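Side-chain contacts in DNA polymerase III, beta subunit (PDB 3T0P), which probably forms a ring-shaped head-to-tail dimer around DNA that tethers DNA polymerases and other proteins to it and so makes them processive: residues C267-R270 with A271-L274; I318-P322 with K323-D327. All coordinates share one frame; numbering follows the deposited sequence.

Contact 1. Residues C267-R270 with A271-L274; sequences CIDR and ATLL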
ATOM      1  N   CYS B 267     -12.731   8.034  19.599  1.00 38.42           N
ATOM      2  CA  CYS B 267     -12.183   7.876  20.919  1.00 40.49           C
ATOM      3  C   CYS B 267     -11.579   6.480  21.133  1.00 39.96           C
ATOM      4  O   CYS B 267     -10.508   6.368  21.711  1.00 37.38           O
ATOM      5  CB  CYS B 267     -13.245   8.166  21.968  1.00 44.85           C
ATOM      6  SG  CYS B 267     -12.765   7.611  23.615  1.00 51.24           S
ATOM      7  N   ILE B 268     -12.297   5.416  20.725  1.00 37.51           N
ATOM      8  CA  ILE B 268     -11.831   4.042  20.883  1.00 37.40           C
ATOM      9  C   ILE B 268     -10.583   3.832  20.008  1.00 42.40           C
ATOM     10  O   ILE B 268      -9.620   3.184  20.435  1.00 41.89           O
ATOM     11  CB  ILE B 268     -12.952   3.016  20.594  1.00 40.28           C
ATOM     12  CG1 ILE B 268     -14.156   3.286  21.531  1.00 41.03           C
ATOM     13  CG2 ILE B 268     -12.413   1.597  20.795  1.00 42.03           C
ATOM     14  CD1 ILE B 268     -15.359   2.312  21.445  1.00 46.87           C
ATOM     15  N   ASP B 269     -10.572   4.442  18.829  1.00 40.49           N
ATOM     16  CA  ASP B 269      -9.424   4.362  17.937  1.00 40.68           C
ATOM     17  C   ASP B 269      -8.195   5.051  18.596  1.00 45.31           C
ATOM     18  O   ASP B 269      -7.109   4.479  18.573  1.00 46.08           O
ATOM     19  CB  ASP B 269      -9.792   4.976  16.586  1.00 43.70           C
ATOM     20  CG  ASP B 269      -8.704   4.939  15.532  1.00 63.37           C
ATOM     21  OD1 ASP B 269      -8.168   3.830  15.267  1.00 65.58           O
ATOM     22  OD2 ASP B 269      -8.435   6.004  14.925  1.00 70.04           O
ATOM     23  N   ARG B 270      -8.382   6.214  19.242  1.00 42.15           N
ATOM     24  CA  ARG B 270      -7.308   6.933  19.972  1.00 43.32           C
ATOM     25  C   ARG B 270      -6.703   6.041  21.054  1.00 47.51           C
ATOM     26  O   ARG B 270      -5.502   5.955  21.172  1.00 48.56           O
ATOM     27  CB  ARG B 270      -7.854   8.196  20.671  1.00 45.00           C
ATOM     28  CG  ARG B 270      -7.843   9.406  19.809  1.00 52.79           C
ATOM     29  CD  ARG B 270      -8.141  10.673  20.601  1.00 46.53           C
ATOM     30  NE  ARG B 270      -9.573  10.875  20.804  1.00 43.72           N
ATOM     31  CZ  ARG B 270     -10.412  11.360  19.891  1.00 53.96           C
ATOM     32  NH1 ARG B 270      -9.980  11.667  18.677  1.00 41.81           N
ATOM     33  NH2 ARG B 270     -11.696  11.518  20.182  1.00 37.07           N
ATOM     34  N   ALA B 271      -7.548   5.390  21.842  1.00 42.11           N
ATOM     35  CA  ALA B 271      -7.151   4.489  22.905  1.00 42.12           C
ATOM     36  C   ALA B 271      -6.254   3.339  22.400  1.00 44.44           C
ATOM     37  O   ALA B 271      -5.334   2.952  23.114  1.00 44.68           O
ATOM     38  CB  ALA B 271      -8.401   3.919  23.571  1.00 42.87           C
ATOM     39  N   THR B 272      -6.513   2.797  21.187  1.00 41.16           N
ATOM     40  CA  THR B 272      -5.714   1.680  20.666  1.00 42.83           C
ATOM     41  C   THR B 272      -4.248   1.993  20.450  1.00 48.72           C
ATOM     42  O   THR B 272      -3.464   1.048  20.414  1.00 49.70           O
ATOM     43  CB  THR B 272      -6.232   1.092  19.365  1.00 50.73           C
ATOM     44  OG1 THR B 272      -6.156   2.065  18.333  1.00 54.43           O
ATOM     45  CG2 THR B 272      -7.591   0.478  19.503  1.00 48.27           C
ATOM     46  N   LEU B 273      -3.863   3.278  20.297  1.00 44.33           N
ATOM     47  CA  LEU B 273      -2.451   3.624  20.116  1.00 43.49           C
ATOM     48  C   LEU B 273      -1.631   3.243  21.370  1.00 48.77           C
ATOM     49  O   LEU B 273      -0.435   3.005  21.255  1.00 48.31           O
ATOM     50  CB  LEU B 273      -2.238   5.110  19.721  1.00 42.69           C
ATOM     51  CG  LEU B 273      -2.421   6.218  20.777  1.00 46.38           C
ATOM     52  CD1 LEU B 273      -1.151   6.454  21.576  1.00 46.86           C
ATOM     53  CD2 LEU B 273      -2.861   7.514  20.124  1.00 44.88           C
ATOM     54  N   LEU B 274      -2.264   3.161  22.547  1.00 47.72           N
ATOM     55  CA  LEU B 274      -1.545   2.823  23.774  1.00 48.64           C
ATOM     56  C   LEU B 274      -1.332   1.308  23.954  1.00 56.76           C
ATOM     57  O   LEU B 274      -0.522   0.897  24.779  1.00 58.31           O
ATOM     58  CB  LEU B 274      -2.275   3.392  24.983  1.00 48.46           C
ATOM     59  CG  LEU B 274      -2.239   4.901  25.112  1.00 50.33           C
ATOM     60  CD1 LEU B 274      -3.132   5.357  26.210  1.00 48.16           C
ATOM     61  CD2 LEU B 274      -0.826   5.415  25.373  1.00 51.21           C
TER

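Contact 2. Residues I318-P322 with K323-D327; sequences IGFNP and KFFID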
ATOM      1  N   ILE B 318     -18.205  -0.879  32.436  1.00 39.72           N
ATOM      2  CA  ILE B 318     -18.070  -2.096  31.629  1.00 39.94           C
ATOM      3  C   ILE B 318     -16.788  -2.022  30.776  1.00 44.88           C
ATOM      4  O   ILE B 318     -16.420  -0.952  30.297  1.00 44.83           O
ATOM      5  CB  ILE B 318     -19.377  -2.288  30.771  1.00 41.92           C
ATOM      6  CG1 ILE B 318     -19.413  -3.629  30.025  1.00 41.83           C
ATOM      7  CG2 ILE B 318     -19.702  -1.087  29.840  1.00 41.19           C
ATOM      8  CD1 ILE B 318     -20.878  -4.027  29.480  1.00 36.16           C
ATOM      9  N   GLY B 319     -16.128  -3.158  30.587  1.00 41.67           N
ATOM     10  CA  GLY B 319     -14.907  -3.217  29.786  1.00 39.07           C
ATOM     11  C   GLY B 319     -15.059  -4.016  28.507  1.00 40.48           C
ATOM     12  O   GLY B 319     -15.870  -4.946  28.440  1.00 37.45           O
ATOM     13  N   PHE B 320     -14.278  -3.658  27.483  1.00 38.27           N
ATOM     14  CA  PHE B 320     -14.325  -4.319  26.178  1.00 39.76           C
ATOM     15  C   PHE B 320     -13.005  -4.353  25.479  1.00 43.81           C
ATOM     16  O   PHE B 320     -12.165  -3.465  25.671  1.00 41.98           O
ATOM     17  CB  PHE B 320     -15.264  -3.552  25.217  1.00 42.00           C
ATOM     18  CG  PHE B 320     -16.721  -3.491  25.590  1.00 45.54           C
ATOM     19  CD1 PHE B 320     -17.591  -4.534  25.250  1.00 48.61           C
ATOM     20  CD2 PHE B 320     -17.241  -2.377  26.243  1.00 46.95           C
ATOM     21  CE1 PHE B 320     -18.943  -4.478  25.603  1.00 50.32           C
ATOM     22  CE2 PHE B 320     -18.599  -2.312  26.570  1.00 50.62           C
ATOM     23  CZ  PHE B 320     -19.438  -3.366  26.254  1.00 49.59           C
ATOM     24  N   ASN B 321     -12.883  -5.299  24.543  1.00 42.68           N
ATOM     25  CA  ASN B 321     -11.763  -5.337  23.598  1.00 41.09           C
ATOM     26  C   ASN B 321     -12.049  -4.212  22.597  1.00 42.75           C
ATOM     27  O   ASN B 321     -13.104  -4.247  21.939  1.00 40.18           O
ATOM     28  CB  ASN B 321     -11.665  -6.697  22.928  1.00 40.44           C
ATOM     29  CG  ASN B 321     -10.504  -6.871  21.985  1.00 55.61           C
ATOM     30  OD1 ASN B 321      -9.906  -5.915  21.463  1.00 51.96           O
ATOM     31  ND2 ASN B 321     -10.161  -8.117  21.742  1.00 50.93           N
ATOM     32  N   PRO B 322     -11.183  -3.166  22.538  1.00 40.63           N
ATOM     33  CA  PRO B 322     -11.469  -2.020  21.645  1.00 40.23           C
ATOM     34  C   PRO B 322     -11.708  -2.409  20.178  1.00 43.30           C
ATOM     35  O   PRO B 322     -12.578  -1.803  19.522  1.00 42.13           O
ATOM     36  CB  PRO B 322     -10.228  -1.119  21.778  1.00 41.56           C
ATOM     37  CG  PRO B 322      -9.248  -1.860  22.592  1.00 45.54           C
ATOM     38  CD  PRO B 322      -9.923  -2.978  23.291  1.00 42.11           C
ATOM     39  N   LYS B 323     -10.989  -3.443  19.691  1.00 39.14           N
ATOM     40  CA  LYS B 323     -11.069  -3.942  18.308  1.00 40.15           C
ATOM     41  C   LYS B 323     -12.526  -4.260  17.862  1.00 43.79           C
ATOM     42  O   LYS B 323     -12.933  -3.870  16.763  1.00 42.81           O
ATOM     43  CB  LYS B 323     -10.202  -5.196  18.156  1.00 44.74           C
ATOM     44  CG  LYS B 323     -10.184  -5.803  16.752  1.00 62.05           C
ATOM     45  CD  LYS B 323      -9.645  -7.240  16.761  1.00 69.71           C
ATOM     46  CE  LYS B 323      -9.419  -7.757  15.361  1.00 84.16           C
ATOM     47  NZ  LYS B 323     -10.683  -7.876  14.580  1.00 97.05           N
ATOM     48  N   PHE B 324     -13.294  -4.924  18.731  1.00 39.66           N
ATOM     49  CA  PHE B 324     -14.678  -5.329  18.474  1.00 39.16           C
ATOM     50  C   PHE B 324     -15.609  -4.115  18.236  1.00 42.41           C
ATOM     51  O   PHE B 324     -16.474  -4.153  17.366  1.00 39.04           O
ATOM     52  CB  PHE B 324     -15.194  -6.197  19.626  1.00 41.10           C
ATOM     53  CG  PHE B 324     -14.413  -7.483  19.871  1.00 43.94           C
ATOM     54  CD1 PHE B 324     -13.587  -8.022  18.885  1.00 46.54           C
ATOM     55  CD2 PHE B 324     -14.510  -8.155  21.087  1.00 47.29           C
ATOM     56  CE1 PHE B 324     -12.874  -9.209  19.111  1.00 48.41           C
ATOM     57  CE2 PHE B 324     -13.791  -9.337  21.314  1.00 51.22           C
ATOM     58  CZ  PHE B 324     -12.994  -9.863  20.316  1.00 49.56           C
ATOM     59  N   PHE B 325     -15.394  -3.034  18.971  1.00 40.33           N
ATOM     60  CA  PHE B 325     -16.186  -1.833  18.807  1.00 40.08           C
ATOM     61  C   PHE B 325     -15.779  -1.092  17.539  1.00 41.71           C
ATOM     62  O   PHE B 325     -16.651  -0.619  16.811  1.00 40.99           O
ATOM     63  CB  PHE B 325     -16.027  -0.937  20.039  1.00 43.25           C
ATOM     64  CG  PHE B 325     -17.218  -1.021  20.955  1.00 47.01           C
ATOM     65  CD1 PHE B 325     -18.339  -0.224  20.741  1.00 51.53           C
ATOM     66  CD2 PHE B 325     -17.254  -1.945  21.992  1.00 49.89           C
ATOM     67  CE1 PHE B 325     -19.464  -0.342  21.558  1.00 53.63           C
ATOM     68  CE2 PHE B 325     -18.387  -2.069  22.799  1.00 53.66           C
ATOM     69  CZ  PHE B 325     -19.469  -1.251  22.594  1.00 52.90           C
ATOM     70  N   ILE B 326     -14.472  -0.970  17.291  1.00 37.54           N
ATOM     71  CA  ILE B 326     -13.921  -0.306  16.115  1.00 38.27           C
ATOM     72  C   ILE B 326     -14.444  -1.029  14.851  1.00 41.62           C
ATOM     73  O   ILE B 326     -15.026  -0.380  13.980  1.00 42.11           O
ATOM     74  CB  ILE B 326     -12.381  -0.252  16.164  1.00 42.01           C
ATOM     75  CG1 ILE B 326     -11.899   0.777  17.191  1.00 43.54           C
ATOM     76  CG2 ILE B 326     -11.801   0.076  14.783  1.00 42.90           C
ATOM     77  CD1 ILE B 326     -10.467   0.583  17.685  1.00 40.49           C
ATOM     78  N   ASP B 327     -14.336  -2.360  14.803  1.00 38.11           N
ATOM     79  CA  ASP B 327     -14.827  -3.137  13.640  1.00 38.84           C
ATOM     80  C   ASP B 327     -16.287  -2.846  13.341  1.00 42.53           C
ATOM     81  O   ASP B 327     -16.605  -2.576  12.194  1.00 41.17           O
ATOM     82  CB  ASP B 327     -14.685  -4.650  13.863  1.00 41.41           C
ATOM     83  CG  ASP B 327     -13.292  -5.210  13.875  1.00 52.64           C
ATOM     84  OD1 ASP B 327     -12.334  -4.444  13.573  1.00 55.30           O
ATOM     85  OD2 ASP B 327     -13.141  -6.419  14.214  1.00 52.49           O
TER

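Contact 1. Residues C267-R270 with A271-L274
T272 reaches back one turn to D269 with its hydroxyl. OG1 donates to D269 O at 2.6 Å, in the carbonyl plane and on a lone pair. The torsion explains this: OG1 sits between the backbone N and the carbonyl carbon (chi1 64°), which aims it at the preceding turn. The methyl CG2 then lies beside the backbone N, 3.5 Å from I268 O. T272 N also bonds to I268 O and more weakly to D269 O, so D269 O takes both the hydroxyl and, weakly, the N-H of T272.

The backbone bonds change span here. A271 N donates to C267 O at 3.1 Å, four residues back. L273 N donates to R270 O at 3.3 Å, only three back, and comes from above the carbonyl plane.

L273 crowds the R270 carbonyl: CG lies 3.1 Å from R270 O. This contact is short and probably strained, and the placement of the side chain is doubtful.

The charged end of R270 leaves the helix. Its NH2 forms a salt bridge with E305, and its NH1 bonds to K81 O of the second subunit. L273 packs on E77 of that subunit and L274 on F106. The arrangement is typical of a threonine near the C-terminal end of a helix, its hydroxyl bonded to a carbonyl of the preceding turn; here the helix lies at the subunit interface of the ring-shaped dimer.

Contact 2. Residues I318-P322 with K323-D327
N321 is the N-cap of helix 322-329, directly after strand 316-320, and F320 to I326 pack around this strand-to-helix turn.

Hydrogen bonds start the helix. N321 OD1 accepts from K323 N at 3.2 Å, closing an Asx turn. The donor stands above the amide plane, 38° out of it. N321 CG points opposite the backbone N (chi1 -177°), which carries the amide forward over the first turn. N321 O adds a weak bond from F324 N. P322 opens the helix, where its lack of an N-H costs nothing. P322 O accepts from I326 N at 3.0 Å in a straight bond, and weakly from F325 N.

Two rings receive contacts on their faces. N321 crosses the F324 ring obliquely: CB makes a CH-pi contact, 4.0 Å from the centroid, and ND2 lies over the same ring toward its rim. With an alanine at this position, K323 N would probably lose its capping acceptor, and the part of the F324 face under the amide would probably be uncovered. F320 and F325 form a T-shaped pair, with planes at 71°. The edge of F325 points at the face of F320. F325 CE2 sits 3.4 Å above the F320 plane, over the ring centre. Both rings are buried, and I361 and C348 touch each of them.

The charged pair lies one turn along the helix. D327 OD2 also has a salt bridge to R176. K323 NZ, bent round at the last torsion, meets D327 OD2 at 2.9 Å on its syn lone pair.

In the fold
Both contacts belong to the C-terminal domain, and their helices, 261-272 and 322-329, pack against each other. I268 of contact 1 touches P322, F325 and I326 of contact 2. T272 CG2 meets I326 CD1 at 3.4 Å. Contact 1 is the more buried one and packs against the second subunit. Contact 2 is partly buried, and no other chain of the assembly touches it. The chemistry follows from this. Contact 1 lies toward the C-terminal end of its helix and is ruled by carbonyl acceptors. Contact 2 is a helix start, with a side-chain cap, a T-shaped ring pair and an ion pair that reaches R176 in the same chain.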